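Uncharacterized protein (Bacteroides ovatus, PDB 3P02) is of unknown function but pairs an E-set-like N-terminal domain of unknown function with a BT_3044-like C-terminal beta domain. Local coordinates at residues Y261-Y266 with L301-P306; V29-S34 with P151-E156. All coordinates share one frame; numbering follows the deposited sequence. Where two conformers were deposited one is given.

Contact 1. Residues Y261-Y266 with L301-P306; sequences YLKHTY and LDTRKP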
loop_
_atom_site.group_PDB
_atom_site.type_symbol
_atom_site.label_atom_id
_atom_site.label_comp_id
_atom_site.label_asym_id
_atom_site.label_seq_id
_atom_site.Cartn_x
_atom_site.Cartn_y
_atom_site.Cartn_z
ATOM N N TYR A 261 -22.266 -13.171 7.839
ATOM C CA TYR A 261 -21.902 -12.181 6.819
ATOM C C TYR A 261 -20.393 -12.182 6.614
ATOM O O TYR A 261 -19.891 -11.529 5.692
ATOM C CB TYR A 261 -22.319 -10.768 7.277
ATOM C CG TYR A 261 -21.733 -10.387 8.619
ATOM C CD1 TYR A 261 -20.444 -9.862 8.719
ATOM C CD2 TYR A 261 -22.439 -10.617 9.798
ATOM C CE1 TYR A 261 -19.870 -9.589 9.959
ATOM C CE2 TYR A 261 -21.897 -10.293 11.040
ATOM C CZ TYR A 261 -20.614 -9.782 11.116
ATOM O OH TYR A 261 -20.076 -9.492 12.340
ATOM N N LEU A 262 -19.657 -12.846 7.521
ATOM C CA LEU A 262 -18.207 -12.809 7.494
ATOM C C LEU A 262 -17.603 -13.972 6.703
ATOM O O LEU A 262 -17.815 -15.149 7.029
ATOM C CB LEU A 262 -17.680 -12.810 8.945
ATOM C CG LEU A 262 -16.181 -12.517 9.111
ATOM C CD1 LEU A 262 -15.855 -11.067 8.791
ATOM C CD2 LEU A 262 -15.734 -12.863 10.528
ATOM N N LYS A 263 -16.832 -13.623 5.679
ATOM C CA LYS A 263 -16.149 -14.613 4.857
ATOM C C LYS A 263 -14.701 -14.775 5.304
ATOM O O LYS A 263 -14.012 -13.780 5.512
ATOM C CB LYS A 263 -16.191 -14.171 3.381
ATOM C CG LYS A 263 -15.510 -15.172 2.419
ATOM C CD LYS A 263 -16.012 -15.005 0.982
ATOM C CE LYS A 263 -15.379 -13.850 0.272
ATOM N NZ LYS A 263 -15.795 -13.763 -1.154
ATOM N N HIS A 264 -14.239 -16.021 5.432
ATOM C CA HIS A 264 -12.828 -16.308 5.665
ATOM C C HIS A 264 -12.256 -16.752 4.347
ATOM O O HIS A 264 -12.802 -17.682 3.740
ATOM C CB HIS A 264 -12.637 -17.391 6.726
ATOM C CG HIS A 264 -13.192 -17.014 8.057
ATOM N ND1 HIS A 264 -12.600 -16.047 8.835
ATOM C CD2 HIS A 264 -14.280 -17.485 8.692
ATOM C CE1 HIS A 264 -13.343 -15.965 9.924
ATOM N NE2 HIS A 264 -14.365 -16.809 9.877
ATOM N N THR A 265 -11.232 -16.044 3.851
ATOM C CA THR A 265 -10.562 -16.403 2.604
ATOM C C THR A 265 -9.125 -16.779 2.919
ATOM O O THR A 265 -8.389 -15.983 3.525
ATOM C CB THR A 265 -10.660 -15.285 1.569
ATOM O OG1 THR A 265 -12.037 -15.177 1.190
ATOM C CG2 THR A 265 -9.806 -15.573 0.324
ATOM N N TYR A 266 -8.714 -17.981 2.478
ATOM C CA TYR A 266 -7.361 -18.487 2.744
ATOM C C TYR A 266 -6.579 -18.666 1.477
ATOM O O TYR A 266 -7.105 -19.189 0.489
ATOM C CB TYR A 266 -7.441 -19.857 3.474
ATOM C CG TYR A 266 -8.421 -19.891 4.622
ATOM C CD1 TYR A 266 -8.115 -19.301 5.849
ATOM C CD2 TYR A 266 -9.658 -20.521 4.490
ATOM C CE1 TYR A 266 -9.022 -19.329 6.912
ATOM C CE2 TYR A 266 -10.561 -20.572 5.551
ATOM C CZ TYR A 266 -10.233 -19.990 6.763
ATOM O OH TYR A 266 -11.141 -20.034 7.791
ATOM N N LEU A 301 -13.389 -11.025 5.861
ATOM C CA LEU A 301 -14.019 -10.037 5.007
ATOM C C LEU A 301 -15.477 -9.903 5.342
ATOM O O LEU A 301 -16.217 -10.901 5.343
ATOM C CB LEU A 301 -13.872 -10.455 3.534
ATOM C CG LEU A 301 -12.429 -10.646 3.022
ATOM C CD1 LEU A 301 -12.423 -11.465 1.716
ATOM C CD2 LEU A 301 -11.729 -9.291 2.842
ATOM N N ASP A 302 -15.900 -8.672 5.605
ATOM C CA ASP A 302 -17.310 -8.426 5.858
ATOM C C ASP A 302 -17.936 -8.284 4.481
ATOM O O ASP A 302 -17.735 -7.262 3.813
ATOM C CB ASP A 302 -17.491 -7.183 6.741
ATOM C CG ASP A 302 -18.933 -6.852 7.074
ATOM O OD1 ASP A 302 -19.837 -7.301 6.325
ATOM O OD2 ASP A 302 -19.155 -6.064 8.037
ATOM N N THR A 303 -18.696 -9.313 4.058
ATOM C CA THR A 303 -19.257 -9.337 2.700
ATOM C C THR A 303 -20.332 -8.260 2.473
ATOM O O THR A 303 -20.822 -8.142 1.346
ATOM C CB THR A 303 -19.831 -10.711 2.375
ATOM O OG1 THR A 303 -20.923 -10.954 3.238
ATOM C CG2 THR A 303 -18.791 -11.836 2.492
ATOM N N ARG A 304 -20.706 -7.499 3.515
ATOM C CA ARG A 304 -21.716 -6.442 3.393
ATOM C C ARG A 304 -21.094 -5.125 3.020
ATOM O O ARG A 304 -21.817 -4.169 2.741
ATOM C CB ARG A 304 -22.466 -6.268 4.722
ATOM C CG ARG A 304 -23.162 -7.540 5.199
ATOM C CD ARG A 304 -23.614 -7.501 6.633
ATOM N NE ARG A 304 -22.509 -7.141 7.530
ATOM C CZ ARG A 304 -22.618 -7.002 8.846
ATOM N NH1 ARG A 304 -23.769 -7.261 9.454
ATOM N NH2 ARG A 304 -21.576 -6.580 9.567
ATOM N N LYS A 305 -19.745 -5.082 2.992
ATOM C CA LYS A 305 -18.986 -3.855 2.717
ATOM C C LYS A 305 -18.140 -3.973 1.474
ATOM O O LYS A 305 -17.561 -5.040 1.255
ATOM C CB LYS A 305 -18.024 -3.541 3.896
ATOM C CG LYS A 305 -18.686 -3.233 5.218
ATOM C CD LYS A 305 -17.641 -2.966 6.314
ATOM C CE LYS A 305 -18.312 -2.562 7.604
ATOM N NZ LYS A 305 -17.335 -2.298 8.692
ATOM N N PRO A 306 -17.932 -2.862 0.710
ATOM C CA PRO A 306 -17.005 -2.940 -0.423
ATOM C C PRO A 306 -15.585 -3.343 0.035
ATOM O O PRO A 306 -15.175 -3.079 1.193
ATOM C CB PRO A 306 -16.983 -1.496 -0.966
ATOM C CG PRO A 306 -18.288 -0.921 -0.542
ATOM C CD PRO A 306 -18.519 -1.500 0.820
#

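Contact 2. Residues V29-S34 with P151-E156; sequences VRYANS and PILFNE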
loop_
_atom_site.group_PDB
_atom_site.type_symbol
_atom_site.label_atom_id
_atom_site.label_comp_id
_atom_site.label_asym_id
_atom_site.label_seq_id
_atom_site.Cartn_x
_atom_site.Cartn_y
_atom_site.Cartn_z
ATOM N N VAL A 29 -6.761 0.958 -3.491
ATOM C CA VAL A 29 -6.983 0.863 -4.934
ATOM C C VAL A 29 -6.759 -0.570 -5.430
ATOM O O VAL A 29 -5.620 -1.056 -5.412
ATOM C CB VAL A 29 -6.090 1.870 -5.732
ATOM C CG1 VAL A 29 -6.418 1.793 -7.237
ATOM C CG2 VAL A 29 -6.274 3.320 -5.215
ATOM N N ARG A 30 -7.820 -1.198 -5.970
ATOM C CA ARG A 30 -7.660 -2.543 -6.537
ATOM C C ARG A 30 -6.942 -2.522 -7.873
ATOM O O ARG A 30 -7.338 -1.774 -8.769
ATOM C CB ARG A 30 -9.005 -3.264 -6.716
ATOM C CG ARG A 30 -8.762 -4.696 -7.223
ATOM C CD ARG A 30 -10.016 -5.484 -7.383
ATOM N NE ARG A 30 -10.505 -6.030 -6.116
ATOM C CZ ARG A 30 -10.124 -7.182 -5.573
ATOM N NH1 ARG A 30 -9.099 -7.861 -6.082
ATOM N NH2 ARG A 30 -10.697 -7.613 -4.462
ATOM N N TYR A 31 -5.927 -3.384 -8.010
ATOM C CA TYR A 31 -5.262 -3.649 -9.268
ATOM C C TYR A 31 -6.003 -4.833 -9.917
ATOM O O TYR A 31 -5.806 -5.999 -9.515
ATOM C CB TYR A 31 -3.759 -3.960 -9.107
ATOM C CG TYR A 31 -2.909 -3.521 -10.289
ATOM C CD1 TYR A 31 -3.168 -3.984 -11.577
ATOM C CD2 TYR A 31 -1.830 -2.661 -10.115
ATOM C CE1 TYR A 31 -2.399 -3.562 -12.670
ATOM C CE2 TYR A 31 -1.061 -2.228 -11.195
ATOM C CZ TYR A 31 -1.327 -2.705 -12.463
ATOM O OH TYR A 31 -0.561 -2.261 -13.516
ATOM N N ALA A 32 -6.909 -4.523 -10.840
ATOM C CA ALA A 32 -7.639 -5.547 -11.607
ATOM C C ALA A 32 -7.034 -5.554 -13.037
ATOM O O ALA A 32 -5.800 -5.593 -13.142
ATOM C CB ALA A 32 -9.123 -5.220 -11.598
ATOM N N ASN A 33 -7.854 -5.473 -14.128
ATOM C CA ASN A 33 -7.287 -5.354 -15.473
ATOM C C ASN A 33 -6.538 -4.012 -15.547
ATOM O O ASN A 33 -5.491 -3.905 -16.193
ATOM C CB ASN A 33 -8.390 -5.433 -16.536
ATOM C CG ASN A 33 -8.996 -6.809 -16.756
ATOM O OD1 ASN A 33 -8.406 -7.853 -16.439
ATOM N ND2 ASN A 33 -10.178 -6.843 -17.366
ATOM N N SER A 34 -7.051 -3.029 -14.791
ATOM C CA SER A 34 -6.480 -1.696 -14.613
ATOM C C SER A 34 -6.499 -1.396 -13.120
ATOM O O SER A 34 -7.204 -2.082 -12.376
ATOM C CB SER A 34 -7.273 -0.652 -15.406
ATOM O OG SER A 34 -8.582 -0.471 -14.886
ATOM N N PRO A 151 -1.847 6.142 -1.880
ATOM C CA PRO A 151 -2.525 4.995 -2.505
ATOM C C PRO A 151 -1.935 3.668 -2.013
ATOM O O PRO A 151 -0.702 3.506 -1.927
ATOM C CB PRO A 151 -2.284 5.174 -4.007
ATOM C CG PRO A 151 -1.056 6.058 -4.109
ATOM C CD PRO A 151 -0.969 6.865 -2.837
ATOM N N ILE A 152 -2.829 2.719 -1.674
ATOM C CA ILE A 152 -2.475 1.365 -1.237
ATOM C C ILE A 152 -3.023 0.414 -2.285
ATOM O O ILE A 152 -4.238 0.249 -2.340
ATOM C CB ILE A 152 -3.051 1.055 0.184
ATOM C CG1 ILE A 152 -2.586 2.088 1.232
ATOM C CG2 ILE A 152 -2.741 -0.389 0.646
ATOM C CD1 ILE A 152 -1.018 2.197 1.389
ATOM N N LEU A 153 -2.162 -0.175 -3.115
ATOM C CA LEU A 153 -2.638 -1.110 -4.123
ATOM C C LEU A 153 -2.984 -2.450 -3.467
ATOM O O LEU A 153 -2.314 -2.857 -2.505
ATOM C CB LEU A 153 -1.535 -1.344 -5.159
ATOM C CG LEU A 153 -1.311 -0.226 -6.170
ATOM C CD1 LEU A 153 0.047 -0.403 -6.828
ATOM C CD2 LEU A 153 -2.448 -0.184 -7.186
ATOM N N PHE A 154 -3.981 -3.156 -4.025
ATOM C CA PHE A 154 -4.252 -4.500 -3.542
ATOM C C PHE A 154 -4.763 -5.344 -4.688
ATOM O O PHE A 154 -5.283 -4.811 -5.664
ATOM C CB PHE A 154 -5.229 -4.541 -2.344
ATOM C CG PHE A 154 -6.672 -4.189 -2.638
ATOM C CD1 PHE A 154 -7.062 -2.863 -2.796
ATOM C CD2 PHE A 154 -7.651 -5.176 -2.685
ATOM C CE1 PHE A 154 -8.405 -2.526 -2.960
ATOM C CE2 PHE A 154 -8.998 -4.842 -2.866
ATOM C CZ PHE A 154 -9.369 -3.513 -3.008
ATOM N N ASN A 155 -4.553 -6.654 -4.589
ATOM C CA ASN A 155 -5.151 -7.552 -5.564
ATOM C C ASN A 155 -5.617 -8.782 -4.745
ATOM O O ASN A 155 -5.563 -8.745 -3.513
ATOM C CB ASN A 155 -4.190 -7.867 -6.724
ATOM C CG ASN A 155 -2.927 -8.567 -6.299
ATOM O OD1 ASN A 155 -2.881 -9.249 -5.295
ATOM N ND2 ASN A 155 -1.880 -8.438 -7.093
ATOM N N GLU A 156 -6.084 -9.849 -5.392
ATOM C CA GLU A 156 -6.563 -11.034 -4.671
ATOM C C GLU A 156 -5.479 -11.679 -3.808
ATOM O O GLU A 156 -5.793 -12.335 -2.815
ATOM C CB GLU A 156 -7.075 -12.078 -5.681
ATOM C CG GLU A 156 -7.557 -13.368 -5.042
ATOM C CD GLU A 156 -8.104 -14.422 -5.980
ATOM O OE1 GLU A 156 -8.171 -14.176 -7.206
ATOM O OE2 GLU A 156 -8.446 -15.514 -5.479
#

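Contact 1. Residues Y261-Y266 with L301-P306
The carbonyl oxygen of Y261 takes two bonds from T303, and together they close the open end of an antiparallel beta hairpin formed by strands 262-278 and 287-302. T303 N approaches Y261 O at 3.0 Å, nearly in line with the carbonyl bond, while T303 OG1 donates to Y261 O at 2.7 Å from a position tilted 24° out of the carbonyl plane. The hydroxyl gets there because OG1 sits between the backbone N and carbonyl carbon (chi1 65°), and this sends CG2 against K263 CB. Next inward, L262 and D302 form a non-hydrogen-bonded pair; K263 and L301 follow as a hydrogen-bonded pair, with K263 N to L301 O and L301 N to K263 O both 2.8 Å.

Past D302 the chain leaves the sheet in a type I turn that ends at K305, and D302 organises its start. Its OD1 accepts R304 N at 2.9 Å, an Asx turn, and also takes R304 NE, while R304 NH2 reaches OD2. The guanidinium thus grips the carboxylate side-on with two nitrogens in a salt bridge that fixes its rotation. Held in this way, it lies flat on one face of the Y261 ring, the planes only 6° apart, in a stacked cation-pi contact. The carboxylate probably offsets much of the arginine's charge there.

Packing continues along both faces of the hairpin. L262 CD1 rests on the L301 carbonyl, on the same face as D302. On the face of K263 and L301, the lysine chain bends at chi3 and lays its CE near L301 CD1. T265 OG1, which is hydrogen-bonded to S253 on strand 242-255, lies 3.8 Å from L301 CD1.

Contact 2. Residues V29-S34 with P151-E156
R30 and F154 face each other across a parallel strand pair, and the aromatic ring is turned so that the arginine chain runs over it. With CG between its backbone N and carbonyl carbon (chi1 70°), the F154 ring leans toward strand 25-30 and meets the start of R30 with one face. R30 CB makes a CH-pi contact 4.0 Å from the F154 ring centroid, and F154 CE1 comes to 3.3 Å from R30 N. Farther out, the bend of the arginine at chi3 (-80°) turns one face of the guanidinium to F154 CE2, which lies 3.6 Å from R30 NH2. The two planes are 59° apart, which makes this a steeply inclined contact, unlike a flat stack. The polar end of R30 is held by a salt bridge from NH2 to D307.

V29, Y31 and L153 supply apolar contacts. Y31 and L153 run side by side in the same direction, with Y31 CD2 3.9 Å from L153 CD2; the Y31 hydroxyl is bonded to G115 N. Between these two layers of side chains, V29 N bonds to I152 O at 2.9 Å, V29 O receives F154 N at 3.0 Å, and Y31 N bonds to F154 O at 2.8 Å. V29 O also accepts a CA-H contact from L153.

The site joins strand 25-30 to strand 146-154 where the two family regions meet. V187 of strand 182-187 touches Y31, L153 and N155, the C-terminal W316 and W317 pack on F154, and strand 122-130 pairs antiparallel with strand 146-154 in the same mixed sheet.

In the fold
The two contacts show how strand pairing, antiparallel in contact 1 and parallel in contact 2, is dressed differently by its surroundings. The centre of contact 1, which is partly buried and joins neighbouring strands of a hairpin, lies about 20 Å from the centre of the chain; the centre of contact 2, which is buried and joins strands far apart in sequence in another sheet, lies about 9 Å from it. The centres of contacts 1 and 2 are about 17 Å apart, and the two do not touch. Each has an arginine against an aromatic ring, but a carboxylate within contact 1 holds one flat, whereas the other's acidic partner lies beyond contact 2. C-terminal W316 approaches both, touching L301 and F154.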